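PDB 1OY3: transcription factor inhibitor I-kappa-B-beta from Mus musculus, which inhibits NF-kappa-B by binding it and trapping it in the cytoplasm, while its unphosphorylated, resynthesised form can bind NF-kappa-B and allow its transport to the nucleus. Local coordinates for residues H163-H168 with E172-L177; H79-L84 with C95-P100. All blocks are in the same frame, centred on the assembly; numbering follows the deposited sequence.

Contact 1: H163-H168 with E172-L177; sequences HVAVIH and EMVRLL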
loop_
_atom_site.group_PDB
_atom_site.type_symbol
_atom_site.label_atom_id
_atom_site.label_comp_id
_atom_site.label_asym_id
_atom_site.label_seq_id
_atom_site.Cartn_x
_atom_site.Cartn_y
_atom_site.Cartn_z
ATOM N N HIS C 163 10.159 -1.253 0.218
ATOM C CA HIS C 163 9.370 -0.083 0.592
ATOM C C HIS C 163 8.578 -0.402 1.845
ATOM O O HIS C 163 8.555 0.374 2.798
ATOM C CB HIS C 163 8.385 0.276 -0.517
ATOM C CG HIS C 163 9.027 0.830 -1.741
ATOM N ND1 HIS C 163 8.567 0.546 -3.011
ATOM C CD2 HIS C 163 10.076 1.670 -1.896
ATOM C CE1 HIS C 163 9.311 1.189 -3.894
ATOM N NE2 HIS C 163 10.232 1.878 -3.243
ATOM N N VAL C 164 7.917 -1.553 1.833
ATOM C CA VAL C 164 7.119 -1.978 2.976
ATOM C C VAL C 164 8.006 -2.142 4.213
ATOM O O VAL C 164 7.689 -1.615 5.274
ATOM C CB VAL C 164 6.374 -3.310 2.668
ATOM C CG1 VAL C 164 5.403 -3.659 3.799
ATOM C CG2 VAL C 164 5.603 -3.170 1.358
ATOM N N ALA C 165 9.131 -2.845 4.081
ATOM C CA ALA C 165 10.010 -3.041 5.235
ATOM C C ALA C 165 10.470 -1.704 5.832
ATOM O O ALA C 165 10.548 -1.556 7.049
ATOM C CB ALA C 165 11.208 -3.901 4.849
ATOM N N VAL C 166 10.757 -0.726 4.979
ATOM C CA VAL C 166 11.190 0.584 5.461
ATOM C C VAL C 166 9.992 1.333 6.065
ATOM O O VAL C 166 10.092 1.888 7.160
ATOM C CB VAL C 166 11.797 1.446 4.327
ATOM C CG1 VAL C 166 12.238 2.804 4.889
ATOM C CG2 VAL C 166 12.990 0.725 3.688
ATOM N N ILE C 167 8.863 1.347 5.357
ATOM C CA ILE C 167 7.673 2.025 5.871
ATOM C C ILE C 167 7.413 1.548 7.297
ATOM O O ILE C 167 7.032 2.328 8.167
ATOM C CB ILE C 167 6.403 1.719 5.036
ATOM C CG1 ILE C 167 6.578 2.193 3.593
ATOM C CG2 ILE C 167 5.188 2.385 5.678
ATOM C CD1 ILE C 167 7.024 3.610 3.463
ATOM N N HIS C 168 7.626 0.257 7.531
ATOM C CA HIS C 168 7.415 -0.304 8.853
ATOM C C HIS C 168 8.645 -0.258 9.741
ATOM O O HIS C 168 8.701 -0.966 10.737
ATOM C CB HIS C 168 6.922 -1.751 8.769
ATOM C CG HIS C 168 5.541 -1.894 8.206
ATOM N ND1 HIS C 168 5.232 -1.579 6.899
ATOM C CD2 HIS C 168 4.388 -2.328 8.771
ATOM C CE1 HIS C 168 3.950 -1.816 6.683
ATOM N NE2 HIS C 168 3.415 -2.270 7.803
ATOM N N GLU C 172 15.676 -5.241 10.626
ATOM C CA GLU C 172 15.996 -6.633 10.399
ATOM C C GLU C 172 15.518 -7.071 9.007
ATOM O O GLU C 172 16.248 -7.750 8.269
ATOM C CB GLU C 172 15.346 -7.503 11.470
ATOM C CG GLU C 172 16.311 -8.471 12.116
ATOM C CD GLU C 172 17.288 -9.059 11.115
ATOM O OE1 GLU C 172 16.842 -9.724 10.156
ATOM O OE2 GLU C 172 18.507 -8.849 11.286
ATOM N N MET C 173 14.303 -6.678 8.637
ATOM C CA MET C 173 13.778 -7.062 7.325
ATOM C C MET C 173 14.542 -6.361 6.204
ATOM O O MET C 173 14.762 -6.940 5.141
ATOM C CB MET C 173 12.284 -6.742 7.194
ATOM C CG MET C 173 11.670 -7.361 5.915
ATOM S SD MET C 173 11.640 -9.196 5.956
ATOM C CE MET C 173 10.097 -9.415 6.900
ATOM N N VAL C 174 14.946 -5.117 6.449
ATOM C CA VAL C 174 15.703 -4.366 5.453
ATOM C C VAL C 174 17.012 -5.117 5.190
ATOM O O VAL C 174 17.443 -5.254 4.045
ATOM C CB VAL C 174 16.019 -2.929 5.951
ATOM C CG1 VAL C 174 16.995 -2.229 4.998
ATOM C CG2 VAL C 174 14.741 -2.132 6.050
ATOM N N ARG C 175 17.633 -5.613 6.255
ATOM C CA ARG C 175 18.881 -6.357 6.120
ATOM C C ARG C 175 18.726 -7.592 5.226
ATOM O O ARG C 175 19.540 -7.816 4.327
ATOM C CB ARG C 175 19.422 -6.743 7.507
ATOM C CG ARG C 175 20.217 -5.618 8.172
ATOM C CD ARG C 175 20.901 -6.062 9.447
ATOM N NE ARG C 175 19.988 -6.081 10.582
ATOM C CZ ARG C 175 19.901 -5.111 11.486
ATOM N NH1 ARG C 175 20.686 -4.041 11.389
ATOM N NH2 ARG C 175 19.020 -5.202 12.476
ATOM N N LEU C 176 17.683 -8.383 5.469
ATOM C CA LEU C 176 17.412 -9.575 4.668
ATOM C C LEU C 176 17.174 -9.209 3.206
ATOM O O LEU C 176 17.679 -9.866 2.294
ATOM C CB LEU C 176 16.185 -10.316 5.207
ATOM C CG LEU C 176 16.379 -11.361 6.310
ATOM C CD1 LEU C 176 17.562 -11.013 7.202
ATOM C CD2 LEU C 176 15.089 -11.452 7.110
ATOM N N LEU C 177 16.387 -8.162 2.983
ATOM C CA LEU C 177 16.116 -7.718 1.627
ATOM C C LEU C 177 17.403 -7.244 0.943
ATOM O O LEU C 177 17.665 -7.594 -0.206
ATOM C CB LEU C 177 15.068 -6.601 1.638
ATOM C CG LEU C 177 13.671 -7.099 2.047
ATOM C CD1 LEU C 177 12.680 -5.949 1.965
ATOM C CD2 LEU C 177 13.240 -8.256 1.136
#

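Contact 2: H79-L84 with C95-P100; sequences HTALHL and CVLLQP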
loop_
_atom_site.group_PDB
_atom_site.type_symbol
_atom_site.label_atom_id
_atom_site.label_comp_id
_atom_site.label_asym_id
_atom_site.label_seq_id
_atom_site.Cartn_x
_atom_site.Cartn_y
_atom_site.Cartn_z
ATOM N N HIS C 79 -0.568 -7.687 -2.683
ATOM C CA HIS C 79 0.522 -8.174 -1.846
ATOM C C HIS C 79 0.897 -9.624 -2.104
ATOM O O HIS C 79 0.035 -10.502 -2.101
ATOM C CB HIS C 79 0.158 -8.050 -0.366
ATOM C CG HIS C 79 -0.212 -6.664 0.057
ATOM N ND1 HIS C 79 0.711 -5.650 0.170
ATOM C CD2 HIS C 79 -1.408 -6.126 0.398
ATOM C CE1 HIS C 79 0.103 -4.546 0.566
ATOM N NE2 HIS C 79 -1.183 -4.808 0.711
ATOM N N THR C 80 2.181 -9.878 -2.336
ATOM C CA THR C 80 2.657 -11.250 -2.509
ATOM C C THR C 80 2.847 -11.726 -1.081
ATOM O O THR C 80 2.678 -10.937 -0.137
ATOM C CB THR C 80 4.037 -11.313 -3.168
ATOM O OG1 THR C 80 4.955 -10.537 -2.388
ATOM C CG2 THR C 80 3.991 -10.772 -4.589
ATOM N N ALA C 81 3.208 -12.998 -0.917
ATOM C CA ALA C 81 3.460 -13.554 0.410
ATOM C C ALA C 81 4.615 -12.782 1.055
ATOM O O ALA C 81 4.594 -12.512 2.256
ATOM C CB ALA C 81 3.823 -15.043 0.312
ATOM N N LEU C 82 5.620 -12.428 0.252
ATOM C CA LEU C 82 6.765 -11.676 0.771
ATOM C C LEU C 82 6.326 -10.301 1.252
ATOM O O LEU C 82 6.845 -9.805 2.238
ATOM C CB LEU C 82 7.873 -11.507 -0.292
ATOM C CG LEU C 82 9.112 -10.724 0.194
ATOM C CD1 LEU C 82 9.682 -11.412 1.427
ATOM C CD2 LEU C 82 10.190 -10.622 -0.911
ATOM N N HIS C 83 5.384 -9.674 0.550
ATOM C CA HIS C 83 4.902 -8.349 0.953
ATOM C C HIS C 83 4.269 -8.404 2.324
ATOM O O HIS C 83 4.462 -7.510 3.133
ATOM C CB HIS C 83 3.838 -7.808 -0.008
ATOM C CG HIS C 83 4.390 -7.050 -1.173
ATOM N ND1 HIS C 83 4.445 -7.577 -2.444
ATOM C CD2 HIS C 83 4.895 -5.797 -1.261
ATOM C CE1 HIS C 83 4.959 -6.680 -3.267
ATOM N NE2 HIS C 83 5.241 -5.592 -2.572
ATOM N N LEU C 84 3.481 -9.449 2.553
ATOM C CA LEU C 84 2.782 -9.633 3.814
ATOM C C LEU C 84 3.764 -9.865 4.953
ATOM O O LEU C 84 3.572 -9.358 6.056
ATOM C CB LEU C 84 1.791 -10.804 3.697
ATOM C CG LEU C 84 0.693 -10.593 2.645
ATOM C CD1 LEU C 84 -0.124 -11.872 2.459
ATOM C CD2 LEU C 84 -0.204 -9.442 3.083
ATOM N N CYS C 95 12.870 -15.173 5.001
ATOM C CA CYS C 95 14.094 -15.930 4.806
ATOM C C CYS C 95 13.830 -17.234 4.025
ATOM O O CYS C 95 14.577 -17.600 3.107
ATOM C CB CYS C 95 14.703 -16.207 6.178
ATOM S SG CYS C 95 16.355 -16.842 6.121
ATOM N N VAL C 96 12.760 -17.928 4.393
ATOM C CA VAL C 96 12.371 -19.160 3.712
ATOM C C VAL C 96 12.079 -18.859 2.238
ATOM O O VAL C 96 12.477 -19.605 1.344
ATOM C CB VAL C 96 11.083 -19.763 4.330
ATOM C CG1 VAL C 96 10.614 -20.926 3.495
ATOM C CG2 VAL C 96 11.338 -20.191 5.778
ATOM N N LEU C 97 11.376 -17.759 1.989
ATOM C CA LEU C 97 11.021 -17.392 0.626
ATOM C C LEU C 97 12.180 -16.879 -0.215
ATOM O O LEU C 97 12.244 -17.154 -1.415
ATOM C CB LEU C 97 9.913 -16.337 0.626
ATOM C CG LEU C 97 8.540 -16.750 1.168
ATOM C CD1 LEU C 97 7.634 -15.532 1.200
ATOM C CD2 LEU C 97 7.937 -17.861 0.305
ATOM N N LEU C 98 13.088 -16.142 0.420
ATOM C CA LEU C 98 14.227 -15.537 -0.263
ATOM C C LEU C 98 15.408 -16.454 -0.624
ATOM O O LEU C 98 16.555 -16.158 -0.297
ATOM C CB LEU C 98 14.722 -14.351 0.572
ATOM C CG LEU C 98 13.680 -13.236 0.755
ATOM C CD1 LEU C 98 14.145 -12.252 1.810
ATOM C CD2 LEU C 98 13.440 -12.540 -0.568
ATOM N N GLN C 99 15.113 -17.557 -1.304
ATOM C CA GLN C 99 16.127 -18.522 -1.741
ATOM C C GLN C 99 15.446 -19.502 -2.680
ATOM O O GLN C 99 14.226 -19.534 -2.756
ATOM C CB GLN C 99 16.714 -19.281 -0.543
ATOM C CG GLN C 99 15.726 -20.153 0.217
ATOM C CD GLN C 99 16.305 -20.700 1.525
ATOM O OE1 GLN C 99 15.986 -20.215 2.612
ATOM N NE2 GLN C 99 17.164 -21.700 1.418
ATOM N N PRO C 100 16.228 -20.307 -3.417
ATOM C CA PRO C 100 15.632 -21.272 -4.338
ATOM C C PRO C 100 14.682 -22.201 -3.593
ATOM O O PRO C 100 14.997 -22.676 -2.509
ATOM C CB PRO C 100 16.847 -22.012 -4.890
ATOM C CG PRO C 100 17.912 -20.949 -4.868
ATOM C CD PRO C 100 17.697 -20.308 -3.531
#

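Contact 1: H163-H168 with E172-L177
The methyl group of Ala165 is the hub of this contact: Met173, Val174 and Leu177, three residues of helix 171-180, all reach it. Met173 comes closest, its CG 3.6 Å from Ala165 CB. Its CG stands anti to the backbone N (chi1 -170°), and bends at the next two torsions carry the sulfur and CE away from Ala165, to the region where the side chain packs on Cys86, His91 and Ala94 of the preceding repeat. Leu177, one helical turn on, extends CD1 to 3.8 Å from Ala165 CB. Val174 uses a single branch, CG2, for two neighbours, lying 4.1 Å from both Ala165 CB and Val166 CG2; the two valine side chains cross obliquely. Val166 and Val174 also both pack on Val207 of the next repeat. Helices 161-167 and 171-180 are the antiparallel pair of ankyrin repeat 4, with segment axes 8.8 Å apart at an angle of 157°, and Ala165, whose CA lies 5.8 Å from Val174 CA, is the point of nearest backbone approach. Just past the first helix, His168 turns its ring back so that ND1 donates to Val164 O at 2.9 Å, a bond bent to 143°; the same oxygen also accepts from His168 N. All five touching residues are buried and meet through carbon alone, so the pairing rests on close fit and exclusion of water rather than on directional bonds.

Contact 2: H79-L84 with C95-P100
Ala81 and Leu82 pack on Leu97 from a first turn whose cap includes the imidazole of His83; Thr80 CG2 lies at the edge of that ring, in its plane. Pro161 and Asn155 also pack against the His83 side chain. His83 ND1 accepts from Thr80 N at 3.2 Å, almost straight at 174°, although the donor sits 22° out of the ring plane. In return Thr80 OG1, at the N-cap, accepts from His83 N at 3.1 Å, completing a capping box; Thr80 OG1 and His83 ND1 are themselves hydrogen-bonded at 3.0 Å. His83 NE2 bonds His159 O in the next repeat, so both ring nitrogens are engaged and the rotation of the imidazole is fixed. Thr80-Ala81-Leu82-His83 is the ankyrin version of this start, a variant of the Thr-Pro-Leu-His signature that opens the first helix of a repeat; here it belongs to repeat 3. Ala81 and Leu82, in the first turn after this cap, point toward the second helix of the repeat. Leu97 pushes CD1 into the first turn, 3.9 Å from Ala81 CB and 3.8 Å from Leu82 N. Leu82 has CG anti to its own amide nitrogen (chi1 -180°), which brings CD2 to 3.8 Å from Leu98 CD2, the two leucines crossing at about a right angle. Leu98 has already left the helix: it is the centre of an inverse gamma turn, closed by a weak bond from Gln99 N to Leu97 O. That carbonyl also receives Gln150 NE2, while Leu97 packs on Val61 of repeat 2 and Leu98 on Leu151.

Contact 2 pairs the helices of ankyrin repeat 3 and contact 1 those of repeat 4, in series along the chain, with the unmodelled residues 109-143 lying between them in sequence. Their centres are about 12 Å apart, and the two touch at both layers of the stack. Among the first helices, Val164 CG2 rests 3.8 Å from His83 CD2; in the other layer, Leu177 CD2 of helix 171-180 lies 4.2 Å from CD1 of Leu98, just past the end of helix 91-97. Despite the long insertion, neighbouring repeats thus stack directly. Of the two, contact 2 alone is reached by another chain of the assembly, through Leu84, which packs on an acidic side chain of that protein.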